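Local coordinates for aminotransferase class-III (Sphaerobacter thermophilus DSM 20745, PDB 6K8H), which is a class-III aminotransferase, named an omega-transaminase, of the PLP-dependent aminotransferase clan, with (5-hydroxy-4,6-dimethylpyridin-3-yl)methyl dihydrogen phosphate bound in its pocket, at residues Tyr71-Ile75 with Gly281-Gly285; His76-Asp82 with Thr330-Leu335. All coordinates share one frame; numbering follows the deposited sequence.

Interaction 1 of 2, residues Tyr71-Ile75 with Gly281-Gly285. With PLR ((5-hydroxy-4,6-dimethylpyridin-3-yl)methyl dihydrogen phosphate), chain D.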
loop_
_atom_site.group_PDB
_atom_site.type_symbol
_atom_site.label_atom_id
_atom_site.label_comp_id
_atom_site.label_asym_id
_atom_site.label_seq_id
_atom_site.Cartn_x
_atom_site.Cartn_y
_atom_site.Cartn_z
ATOM N N TYR B 71 -12.492 -8.642 -6.190
ATOM C CA TYR B 71 -13.069 -7.344 -6.522
ATOM C C TYR B 71 -12.474 -6.783 -7.815
ATOM O O TYR B 71 -12.043 -5.634 -7.884
ATOM C CB TYR B 71 -12.942 -6.380 -5.338
ATOM C CG TYR B 71 -14.011 -6.735 -4.314
ATOM C CD1 TYR B 71 -13.792 -7.726 -3.362
ATOM C CD2 TYR B 71 -15.269 -6.157 -4.375
ATOM C CE1 TYR B 71 -14.794 -8.092 -2.459
ATOM C CE2 TYR B 71 -16.268 -6.501 -3.476
ATOM C CZ TYR B 71 -16.032 -7.473 -2.527
ATOM O OH TYR B 71 -17.036 -7.816 -1.643
ATOM N N THR B 72 -12.493 -7.622 -8.855
ATOM C CA THR B 72 -12.144 -7.370 -10.265
ATOM C C THR B 72 -10.640 -7.368 -10.528
ATOM O O THR B 72 -10.245 -7.098 -11.677
ATOM C CB THR B 72 -12.732 -6.062 -10.846
ATOM O OG1 THR B 72 -12.005 -4.918 -10.371
ATOM C CG2 THR B 72 -14.212 -5.909 -10.505
ATOM N N ALA B 73 -9.791 -7.653 -9.532
ATOM C CA ALA B 73 -8.345 -7.604 -9.748
ATOM C C ALA B 73 -7.851 -8.739 -10.644
ATOM O O ALA B 73 -6.915 -8.552 -11.427
ATOM C CB ALA B 73 -7.603 -7.629 -8.410
ATOM N N LEU B 74 -8.407 -9.933 -10.501
ATOM C CA LEU B 74 -7.891 -11.107 -11.207
ATOM C C LEU B 74 -8.732 -11.338 -12.458
ATOM O O LEU B 74 -9.567 -12.240 -12.535
ATOM C CB LEU B 74 -7.862 -12.322 -10.279
ATOM C CG LEU B 74 -6.562 -12.414 -9.469
ATOM C CD1 LEU B 74 -6.440 -11.255 -8.458
ATOM C CD2 LEU B 74 -6.480 -13.754 -8.773
ATOM N N ILE B 75 -8.468 -10.515 -13.470
ATOM C CA ILE B 75 -9.233 -10.603 -14.707
ATOM C C ILE B 75 -8.982 -11.924 -15.423
ATOM O O ILE B 75 -9.798 -12.335 -16.251
ATOM C CB ILE B 75 -8.924 -9.380 -15.594
ATOM C CG1 ILE B 75 -9.876 -9.325 -16.809
ATOM C CG2 ILE B 75 -7.450 -9.356 -15.980
ATOM C CD1 ILE B 75 -10.162 -7.912 -17.287
ATOM N N GLY B 281 -4.818 0.250 -10.382
ATOM C CA GLY B 281 -4.402 -0.844 -9.523
ATOM C C GLY B 281 -5.065 -2.118 -9.994
ATOM O O GLY B 281 -5.382 -2.236 -11.180
ATOM N N LYS B 282 -5.275 -3.072 -9.079
ATOM C CA LYS B 282 -5.995 -4.315 -9.356
ATOM C C LYS B 282 -5.441 -5.069 -10.574
ATOM O O LYS B 282 -4.394 -5.733 -10.460
ATOM C CB LYS B 282 -7.494 -4.001 -9.482
ATOM C CG LYS B 282 -8.100 -3.511 -8.143
ATOM C CD LYS B 282 -9.629 -3.472 -8.131
ATOM C CE LYS B 282 -10.214 -3.498 -6.692
ATOM N NZ LYS B 282 -10.256 -2.155 -6.016
ATOM N N ILE B 283 -6.102 -4.997 -11.725
ATOM C CA ILE B 283 -5.687 -5.897 -12.845
ATOM C C ILE B 283 -4.222 -5.683 -13.238
ATOM O O ILE B 283 -3.580 -6.655 -13.623
ATOM C CB ILE B 283 -6.608 -5.742 -14.072
ATOM C CG1 ILE B 283 -6.375 -4.415 -14.795
ATOM C CG2 ILE B 283 -8.066 -5.949 -13.696
ATOM C CD1 ILE B 283 -6.942 -4.372 -16.184
ATOM N N ILE B 284 -3.701 -4.474 -13.057
ATOM C CA ILE B 284 -2.417 -4.153 -13.662
ATOM C C ILE B 284 -1.289 -4.853 -12.920
ATOM O O ILE B 284 -0.125 -4.729 -13.312
ATOM C CB ILE B 284 -2.170 -2.628 -13.714
ATOM C CG1 ILE B 284 -2.157 -2.019 -12.310
ATOM C CG2 ILE B 284 -3.204 -1.938 -14.556
ATOM C CD1 ILE B 284 -1.432 -0.674 -12.245
ATOM N N GLY B 285 -1.606 -5.585 -11.850
ATOM C CA GLY B 285 -0.571 -6.324 -11.144
ATOM C C GLY B 285 -0.580 -7.822 -11.324
ATOM O O GLY B 285 0.205 -8.515 -10.643
HETATM N N1 PLR D . -10.379 2.992 -6.011
HETATM C C2 PLR D . -11.348 2.178 -6.414
HETATM C C2A PLR D . -12.354 2.676 -7.398
HETATM C C3 PLR D . -11.409 0.862 -5.935
HETATM O O3 PLR D . -12.400 0.061 -6.373
HETATM C C4 PLR D . -10.442 0.412 -5.014
HETATM C C4A PLR D . -10.491 -0.963 -4.512
HETATM C C5 PLR D . -9.430 1.292 -4.617
HETATM C C6 PLR D . -9.456 2.562 -5.126
HETATM C C5A PLR D . -8.379 0.889 -3.618
HETATM O O4P PLR D . -7.411 -0.092 -4.101
HETATM P P PLR D . -6.680 -1.060 -3.044
HETATM O O1P PLR D . -6.075 -0.148 -2.028
HETATM O O2P PLR D . -7.745 -1.919 -2.464
HETATM O O3P PLR D . -5.666 -1.844 -3.813
HETATM O O HOH W 1 -4.668 -9.263 -13.230
#
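Lys282 runs past the backbone of Tyr71-Ala73 on its way to the bound PLR, and it shares the second side of the contact about equally with Ile283. At its root, CB of Lys282 packs on CB of Ala73, where the two backbones run nearest each other, Ala73 CA to Lys282 CA 4.1 Å. Farther out its methylenes pack closely on oxygens: Thr72 OG1 lies 3.6 Å from Lys282 CD, and Tyr71 O 3.1 Å from Lys282 CE. The chain is nearly extended up to CE and turns only at its last torsion (chi4 83°), which brings NZ to the covalent bond with PLR C4A, modelled at 1.9 Å. The CG2 branch of Ile283 comes to 3.2 Å from Thr72 O and 4.0 Å from Ile75 CB, with the two isoleucines set at a slant to each other.

The polar links are a CA-H...O contact and a water bridge. Ile283 CA directs its hydrogen at Ala73 O over 3.3 Å, with 153° at the hydrogen. A water donates to both Ala73 O and Ile283 O and so ties the two backbones together. Within the first segment, Thr72 OG1 donates to the carbonyl of its own neighbour, Tyr71 O, at 2.6 Å; a chi1 of 76° swings the hydroxyl to that side, next to the lysine chain.

The lysine belongs to the PLR pocket, and Thr317 of the second subunit packs on it and also hydrogen-bonds PLR. Phe318 of that subunit covers Ala73, while Thr72 O accepts a hydrogen bond from Arg261. The contact thus joins the end of helix 69-72 to the loop, with its 3-10 segment 283-285, between strands 277-281 and 291-295 of the seven-stranded sheet, with strand 418-420 packed against Thr72.

Interaction 2 of 2, residues His76-Asp82 with Thr330-Leu335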
loop_
_atom_site.group_PDB
_atom_site.type_symbol
_atom_site.label_atom_id
_atom_site.label_comp_id
_atom_site.label_asym_id
_atom_site.label_seq_id
_atom_site.Cartn_x
_atom_site.Cartn_y
_atom_site.Cartn_z
ATOM N N HIS B 76 -7.865 -12.602 -15.148
ATOM C CA HIS B 76 -7.607 -13.907 -15.751
ATOM C C HIS B 76 -7.973 -15.066 -14.835
ATOM O O HIS B 76 -7.602 -16.209 -15.121
ATOM C CB HIS B 76 -6.147 -14.020 -16.194
ATOM C CG HIS B 76 -5.778 -13.029 -17.250
ATOM N ND1 HIS B 76 -6.428 -12.961 -18.464
ATOM C CD2 HIS B 76 -4.855 -12.041 -17.262
ATOM C CE1 HIS B 76 -5.908 -11.985 -19.187
ATOM N NE2 HIS B 76 -4.957 -11.404 -18.474
ATOM N N GLY B 77 -8.680 -14.807 -13.745
ATOM C CA GLY B 77 -9.120 -15.887 -12.878
ATOM C C GLY B 77 -7.990 -16.430 -12.026
ATOM O O GLY B 77 -6.959 -15.796 -11.850
ATOM N N HIS B 78 -8.189 -17.643 -11.512
ATOM C CA HIS B 78 -7.298 -18.205 -10.501
ATOM C C HIS B 78 -6.176 -19.021 -11.126
ATOM O O HIS B 78 -6.401 -19.796 -12.059
ATOM C CB HIS B 78 -8.066 -19.101 -9.529
ATOM C CG HIS B 78 -9.105 -18.379 -8.736
ATOM N ND1 HIS B 78 -8.807 -17.649 -7.604
ATOM C CD2 HIS B 78 -10.438 -18.250 -8.929
ATOM C CE1 HIS B 78 -9.915 -17.115 -7.125
ATOM N NE2 HIS B 78 -10.919 -17.469 -7.905
ATOM N N ALA B 79 -4.968 -18.850 -10.584
ATOM C CA ALA B 79 -3.801 -19.647 -10.966
ATOM C C ALA B 79 -3.618 -19.687 -12.483
ATOM O O ALA B 79 -3.451 -20.749 -13.093
ATOM C CB ALA B 79 -3.896 -21.066 -10.399
ATOM N N ASP B 80 -3.636 -18.510 -13.090
ATOM C CA ASP B 80 -3.399 -18.433 -14.519
ATOM C C ASP B 80 -2.002 -18.963 -14.826
ATOM O O ASP B 80 -1.030 -18.523 -14.194
ATOM C CB ASP B 80 -3.537 -17.000 -15.019
ATOM C CG ASP B 80 -3.146 -16.864 -16.477
ATOM O OD1 ASP B 80 -4.016 -17.056 -17.346
ATOM O OD2 ASP B 80 -1.963 -16.586 -16.752
ATOM N N PRO B 81 -1.856 -19.898 -15.773
ATOM C CA PRO B 81 -0.538 -20.525 -15.982
ATOM C C PRO B 81 0.508 -19.586 -16.551
ATOM O O PRO B 81 1.682 -19.705 -16.190
ATOM C CB PRO B 81 -0.836 -21.677 -16.960
ATOM C CG PRO B 81 -2.305 -21.763 -17.075
ATOM C CD PRO B 81 -2.883 -20.447 -16.677
ATOM N N ASP B 82 0.135 -18.693 -17.475
ATOM C CA ASP B 82 1.128 -17.800 -18.078
ATOM C C ASP B 82 1.708 -16.847 -17.043
ATOM O O ASP B 82 2.932 -16.639 -16.986
ATOM C CB ASP B 82 0.499 -17.015 -19.227
ATOM C CG ASP B 82 0.036 -17.918 -20.360
ATOM O OD1 ASP B 82 0.607 -19.017 -20.505
ATOM O OD2 ASP B 82 -0.892 -17.532 -21.101
ATOM N N THR B 330 2.571 -9.564 -17.956
ATOM C CA THR B 330 1.938 -10.740 -18.559
ATOM C C THR B 330 0.421 -10.596 -18.600
ATOM O O THR B 330 -0.212 -10.824 -19.645
ATOM C CB THR B 330 2.345 -11.997 -17.786
ATOM O OG1 THR B 330 3.772 -12.027 -17.667
ATOM C CG2 THR B 330 1.871 -13.265 -18.487
ATOM N N ALA B 331 -0.184 -10.201 -17.471
ATOM C CA ALA B 331 -1.640 -10.049 -17.417
ATOM C C ALA B 331 -2.132 -9.073 -18.475
ATOM O O ALA B 331 -3.102 -9.347 -19.195
ATOM C CB ALA B 331 -2.070 -9.576 -16.026
ATOM N N MET B 332 -1.461 -7.928 -18.597
ATOM C CA MET B 332 -1.903 -6.926 -19.554
ATOM C C MET B 332 -1.645 -7.380 -20.983
ATOM O O MET B 332 -2.483 -7.157 -21.860
ATOM C CB MET B 332 -1.216 -5.591 -19.269
ATOM C CG MET B 332 -1.581 -4.977 -17.929
ATOM S SD MET B 332 -3.364 -4.803 -17.667
ATOM C CE MET B 332 -3.735 -3.482 -18.824
ATOM N N ARG B 333 -0.500 -8.028 -21.242
ATOM C CA ARG B 333 -0.228 -8.487 -22.600
ATOM C C ARG B 333 -1.257 -9.502 -23.059
ATOM O O ARG B 333 -1.539 -9.588 -24.259
ATOM C CB ARG B 333 1.171 -9.093 -22.712
ATOM C CG ARG B 333 2.255 -8.053 -22.997
ATOM C CD ARG B 333 3.641 -8.697 -23.112
ATOM N NE ARG B 333 4.655 -7.661 -23.309
ATOM C CZ ARG B 333 5.967 -7.867 -23.245
ATOM N NH1 ARG B 333 6.435 -9.082 -22.980
ATOM N NH2 ARG B 333 6.810 -6.851 -23.438
ATOM N N LYS B 334 -1.803 -10.298 -22.131
ATOM C CA LYS B 334 -2.864 -11.237 -22.477
ATOM C C LYS B 334 -4.209 -10.570 -22.738
ATOM O O LYS B 334 -5.084 -11.204 -23.345
ATOM C CB LYS B 334 -3.009 -12.287 -21.374
ATOM C CG LYS B 334 -1.816 -13.227 -21.292
ATOM C CD LYS B 334 -1.795 -14.054 -20.000
ATOM C CE LYS B 334 -3.060 -14.848 -19.805
ATOM N NZ LYS B 334 -3.002 -16.189 -20.455
ATOM N N LEU B 335 -4.412 -9.331 -22.271
ATOM C CA LEU B 335 -5.644 -8.566 -22.512
ATOM C C LEU B 335 -5.484 -7.774 -23.805
ATOM O O LEU B 335 -5.127 -6.594 -23.808
ATOM C CB LEU B 335 -5.945 -7.629 -21.352
ATOM C CG LEU B 335 -6.588 -8.100 -20.064
ATOM C CD1 LEU B 335 -6.712 -6.884 -19.141
ATOM C CD2 LEU B 335 -7.941 -8.746 -20.318
#
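A salt-bridge network of Asp80, Asp82 and Lys334, together with a histidine bonded to a helix-end carbonyl, joins the start of helix 81-91 to the C-terminal end of helix 322-334. His76 gives NE2 to Ala331 O at 2.9 Å, an almost straight bond (170° at the hydrogen) whose acceptor lies close to the ring plane. Its other nitrogen, ND1, is hydrogen-bonded to Thr423 OG1, so the imidazole is held from both nitrogens and its rotation is fixed. The lysine chain passes over one face of that ring: Lys334 CE stands 4.0 Å from the ring centroid, only 3° off the normal, in a CH-pi contact. Leu335 adds its CD2 methyl 4.0 Å from His76 CE1, and Ala331 CB approaches CD2 of the same ring.

Two bends in the lysine, at chi3 and chi4, fold its end back over the histidine and carry NZ to the acids. There Asp82 OD2 receives it at 2.6 Å, on the anti side of the carboxylate and out of its plane. Asp80 OD1 is a weak second partner of NZ at 3.4 Å. Asp80 stands at the N-cap of helix 81-91, its OD2 accepting a hydrogen bond from Ile83 N. Beside this polar group, Thr330 CG2 rests 3.8 Å from Asp82 O.

Lys334 therefore serves two roles, its methylene lying on an imidazole face and its ammonium meeting two carboxylates. The acids probably offset its charge where it is only partly exposed, and Asp80 links the ion pair to the cap of the helix. Ala331 O, near the end of its helix, gains a side-chain donor besides its weak bond from Leu335 N.

Interactions 1 and 2 adjoin along the chain, since 71-75 runs straight into 76-82, and their centres lie about 10 Å apart. A small apolar cluster connects them: Ile75 CD1 meets Leu335 CD2 at 3.8 Å, while Ile283 CD1 packs against Leu335 CD1 and Met332 SD, each at 3.9 Å. Thr423 is a further common neighbour, paired with the backbone of Ile75 and with the His76 ring. Interaction 1 contains the lysine bonded to PLR; interaction 2 lies farther out, its centre about 18 Å from the chain centre against 9 Å, and touches Ile283, the residue next to the pocket lysine Lys282. Both touch the second subunit.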